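Local coordinates for protein 6-phosphogluconolactonase (Shewanella baltica, PDB 3NWP) that probably hydrolyses 6-phosphogluconolactone to 6-phosphogluconate, the second step of the oxidative pentose phosphate pathway, at residues Val33-Ser44 with Asp62-Ala71. Residues are numbered along the deposited sequence; the frame is centred on the assembly and turned at random.
Sequences VDARGKASLVVS and DWSDVYITLA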
loop_
_atom_site.group_PDB
_atom_site.type_symbol
_atom_site.label_atom_id
_atom_site.label_comp_id
_atom_site.label_asym_id
_atom_site.label_seq_id
_atom_site.Cartn_x
_atom_site.Cartn_y
_atom_site.Cartn_z
ATOM N N VAL A 33 11.135 4.523 -14.718
ATOM C CA VAL A 33 12.516 4.108 -15.023
ATOM C C VAL A 33 13.009 4.906 -16.226
ATOM O O VAL A 33 14.141 5.455 -16.200
ATOM C CB VAL A 33 12.649 2.631 -15.264
ATOM C CG1 VAL A 33 14.101 2.271 -15.767
ATOM C CG2 VAL A 33 12.299 1.832 -14.005
ATOM N N ASP A 34 12.211 5.012 -17.286
ATOM C CA ASP A 34 12.644 5.799 -18.448
ATOM C C ASP A 34 12.953 7.237 -18.064
ATOM O O ASP A 34 13.976 7.806 -18.496
ATOM C CB ASP A 34 11.603 5.788 -19.587
ATOM C CG ASP A 34 11.395 4.416 -20.201
ATOM O OD1 ASP A 34 12.210 3.499 -20.012
ATOM O OD2 ASP A 34 10.354 4.275 -20.889
ATOM N N ALA A 35 12.086 7.875 -17.278
ATOM C CA ALA A 35 12.256 9.282 -16.985
ATOM C C ALA A 35 13.357 9.551 -16.030
ATOM O O ALA A 35 14.058 10.551 -16.201
ATOM C CB ALA A 35 10.908 9.875 -16.412
ATOM N N ARG A 36 13.509 8.736 -15.011
ATOM C CA ARG A 36 14.373 9.022 -13.855
ATOM C C ARG A 36 15.479 8.044 -13.575
ATOM O O ARG A 36 16.324 8.286 -12.699
ATOM C CB ARG A 36 13.507 9.223 -12.603
ATOM C CG ARG A 36 12.729 10.527 -12.632
ATOM C CD ARG A 36 11.720 10.680 -11.456
ATOM N NE ARG A 36 10.576 9.787 -11.622
ATOM C CZ ARG A 36 9.537 10.008 -12.404
ATOM N NH1 ARG A 36 9.473 11.114 -13.171
ATOM N NH2 ARG A 36 8.570 9.098 -12.496
ATOM N N GLY A 37 15.484 6.925 -14.289
ATOM C CA GLY A 37 16.449 5.889 -14.090
ATOM C C GLY A 37 16.141 4.824 -13.074
ATOM O O GLY A 37 16.676 3.744 -13.163
ATOM N N LYS A 38 15.340 5.156 -12.048
ATOM C CA LYS A 38 14.924 4.204 -11.037
ATOM C C LYS A 38 13.478 4.594 -10.691
ATOM O O LYS A 38 13.111 5.775 -10.776
ATOM C CB LYS A 38 15.757 4.306 -9.773
ATOM C CG LYS A 38 17.259 3.887 -9.912
ATOM C CD LYS A 38 17.382 2.344 -10.129
ATOM C CE LYS A 38 18.802 1.800 -10.261
ATOM N NZ LYS A 38 19.273 2.080 -11.583
ATOM N N ALA A 39 12.696 3.601 -10.318
ATOM C CA ALA A 39 11.307 3.815 -9.966
ATOM C C ALA A 39 11.076 3.219 -8.593
ATOM O O ALA A 39 11.909 2.499 -8.071
ATOM C CB ALA A 39 10.394 3.161 -10.984
ATOM N N SER A 40 9.958 3.596 -7.967
ATOM C CA SER A 40 9.581 3.056 -6.665
ATOM C C SER A 40 8.112 2.658 -6.645
ATOM O O SER A 40 7.231 3.329 -7.200
ATOM C CB SER A 40 9.900 4.006 -5.524
ATOM O OG SER A 40 9.266 5.236 -5.697
ATOM N N LEU A 41 7.884 1.499 -6.032
ATOM C CA LEU A 41 6.582 0.858 -5.863
ATOM C C LEU A 41 6.349 0.518 -4.384
ATOM O O LEU A 41 7.217 -0.071 -3.728
ATOM C CB LEU A 41 6.581 -0.414 -6.643
ATOM C CG LEU A 41 5.387 -1.342 -6.504
ATOM C CD1 LEU A 41 4.086 -0.703 -7.038
ATOM C CD2 LEU A 41 5.644 -2.768 -7.192
ATOM N N VAL A 42 5.176 0.880 -3.867
ATOM C CA VAL A 42 4.743 0.490 -2.527
ATOM C C VAL A 42 3.581 -0.436 -2.730
ATOM O O VAL A 42 2.637 -0.147 -3.474
ATOM C CB VAL A 42 4.295 1.697 -1.717
ATOM C CG1 VAL A 42 3.702 1.255 -0.346
ATOM C CG2 VAL A 42 5.498 2.737 -1.551
ATOM N N VAL A 43 3.620 -1.599 -2.097
ATOM C CA VAL A 43 2.522 -2.530 -2.132
ATOM C C VAL A 43 1.968 -2.847 -0.731
ATOM O O VAL A 43 2.698 -2.729 0.276
ATOM C CB VAL A 43 2.875 -3.841 -2.828
ATOM C CG1 VAL A 43 3.261 -3.542 -4.330
ATOM C CG2 VAL A 43 4.064 -4.610 -2.124
ATOM N N SER A 44 0.718 -3.307 -0.698
ATOM C CA SER A 44 0.056 -3.725 0.504
ATOM C C SER A 44 -0.129 -5.239 0.557
ATOM O O SER A 44 -0.025 -5.931 -0.460
ATOM C CB SER A 44 -1.294 -3.000 0.636
ATOM O OG SER A 44 -1.128 -1.586 0.667
ATOM N N ASP A 62 11.933 -3.105 -16.639
ATOM C CA ASP A 62 13.251 -2.999 -16.022
ATOM C C ASP A 62 13.140 -3.133 -14.487
ATOM O O ASP A 62 13.474 -2.205 -13.739
ATOM C CB ASP A 62 13.904 -1.668 -16.431
ATOM C CG ASP A 62 14.274 -1.572 -17.874
ATOM O OD1 ASP A 62 14.600 -2.598 -18.529
ATOM O OD2 ASP A 62 14.320 -0.435 -18.443
ATOM N N TRP A 63 12.735 -4.307 -13.989
ATOM C CA TRP A 63 12.538 -4.573 -12.575
ATOM C C TRP A 63 13.737 -4.285 -11.669
ATOM O O TRP A 63 13.570 -3.947 -10.504
ATOM C CB TRP A 63 12.034 -5.988 -12.294
ATOM C CG TRP A 63 10.567 -6.231 -12.600
ATOM C CD1 TRP A 63 10.060 -6.985 -13.610
ATOM C CD2 TRP A 63 9.432 -5.690 -11.895
ATOM N NE1 TRP A 63 8.683 -6.975 -13.562
ATOM C CE2 TRP A 63 8.278 -6.178 -12.519
ATOM C CE3 TRP A 63 9.297 -4.858 -10.782
ATOM C CZ2 TRP A 63 7.012 -5.859 -12.062
ATOM C CZ3 TRP A 63 8.033 -4.527 -10.330
ATOM C CH2 TRP A 63 6.897 -5.011 -10.980
ATOM N N SER A 64 14.940 -4.468 -12.242
ATOM C CA SER A 64 16.153 -4.237 -11.463
ATOM C C SER A 64 16.388 -2.764 -11.134
ATOM O O SER A 64 17.192 -2.434 -10.263
ATOM C CB SER A 64 17.403 -4.878 -12.151
ATOM O OG SER A 64 17.692 -4.273 -13.407
ATOM N N ASP A 65 15.656 -1.893 -11.798
ATOM C CA ASP A 65 15.704 -0.461 -11.571
ATOM C C ASP A 65 14.445 -0.031 -10.783
ATOM O O ASP A 65 14.192 1.176 -10.688
ATOM C CB ASP A 65 15.781 0.286 -12.871
ATOM C CG ASP A 65 17.074 -0.025 -13.639
ATOM O OD1 ASP A 65 18.124 0.098 -12.987
ATOM O OD2 ASP A 65 17.006 -0.325 -14.842
ATOM N N VAL A 66 13.720 -0.988 -10.199
ATOM C CA VAL A 66 12.494 -0.677 -9.391
ATOM C C VAL A 66 12.784 -1.019 -7.958
ATOM O O VAL A 66 13.170 -2.176 -7.630
ATOM C CB VAL A 66 11.246 -1.436 -9.894
ATOM C CG1 VAL A 66 10.008 -1.086 -8.980
ATOM C CG2 VAL A 66 10.983 -1.170 -11.377
ATOM N N TYR A 67 12.587 -0.044 -7.062
ATOM C CA TYR A 67 12.673 -0.226 -5.632
ATOM C C TYR A 67 11.293 -0.505 -5.093
ATOM O O TYR A 67 10.342 0.190 -5.460
ATOM C CB TYR A 67 13.225 1.033 -4.968
ATOM C CG TYR A 67 14.665 1.310 -5.218
ATOM C CD1 TYR A 67 15.085 1.864 -6.401
ATOM C CD2 TYR A 67 15.592 1.144 -4.188
ATOM C CE1 TYR A 67 16.442 2.161 -6.619
ATOM C CE2 TYR A 67 16.936 1.445 -4.391
ATOM C CZ TYR A 67 17.343 1.944 -5.615
ATOM O OH TYR A 67 18.665 2.253 -5.857
ATOM N N ILE A 68 11.144 -1.543 -4.258
ATOM C CA ILE A 68 9.848 -1.935 -3.755
ATOM C C ILE A 68 9.838 -2.002 -2.244
ATOM O O ILE A 68 10.797 -2.444 -1.628
ATOM C CB ILE A 68 9.439 -3.315 -4.281
ATOM C CG1 ILE A 68 9.530 -3.380 -5.811
ATOM C CG2 ILE A 68 8.018 -3.641 -3.779
ATOM C CD1 ILE A 68 9.175 -4.766 -6.422
ATOM N N THR A 69 8.796 -1.455 -1.622
ATOM C CA THR A 69 8.615 -1.600 -0.194
ATOM C C THR A 69 7.130 -1.818 0.135
ATOM O O THR A 69 6.290 -1.953 -0.764
ATOM C CB THR A 69 9.248 -0.440 0.605
ATOM O OG1 THR A 69 9.355 -0.817 1.999
ATOM C CG2 THR A 69 8.494 0.891 0.477
ATOM N N LEU A 70 6.813 -1.891 1.421
ATOM C CA LEU A 70 5.505 -2.204 1.948
ATOM C C LEU A 70 4.806 -0.969 2.493
ATOM O O LEU A 70 5.440 -0.067 3.082
ATOM C CB LEU A 70 5.662 -3.204 3.125
ATOM C CG LEU A 70 6.416 -4.501 2.806
ATOM C CD1 LEU A 70 6.658 -5.332 4.075
ATOM C CD2 LEU A 70 5.634 -5.303 1.761
ATOM N N ALA A 71 3.491 -0.926 2.327
ATOM C CA ALA A 71 2.688 0.116 2.947
ATOM C C ALA A 71 2.707 0.030 4.470
ATOM O O ALA A 71 2.562 1.050 5.147
ATOM C CB ALA A 71 1.222 0.103 2.404
#
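Lys38 and Asp65 meet just before two parallel strands begin, and they illustrate how the start of such a ladder can be finished by side chains. The lysine chain, bent at chi2 (-70°) and again at chi4, curls across the backbone of Asp65, its CD lying 3.4 Å from Asp65 O. NZ then reaches Asp65 OD1 at 2.7 Å in a salt bridge, approaching from above the carboxylate plane. The methylenes of the same chain lie at the edge of the Tyr67 ring, with Lys38 CD 3.6 Å from Tyr67 CE1. With an alanine in place of this lysine, the Asp65 carboxylate would probably lose its cationic mate and the ring edge its contact with CG and CD.

Beyond this clasp, strands 39-43 and 66-70 run parallel in register. Six backbone hydrogen bonds link them, from Ala39 N to Asp65 O through Ala71 N to Val43 O; the one from Tyr67 N to Ala39 O is almost straight (178° at the hydrogen). On the face carrying Ala39 and Val43, Leu41 has CG anti to its backbone N (chi1 173°), which lays CD2 alongside Ile68 CD1 at 4.1 Å and also near the edge of the Trp63 indole, 4.3 Å from CZ3.

The two strands belong to a beta-alpha-beta unit with helix 50-58 as the crossover. Leu29 of helix 14-36 packs on Leu41 and Trp63, while Val88 of helix 84-91 meets Val43 and Leu70. Strand 132-135 pairs with strand 39-43 and strand 101-102 with strand 66-74, placing the pair inside the larger mixed sheet.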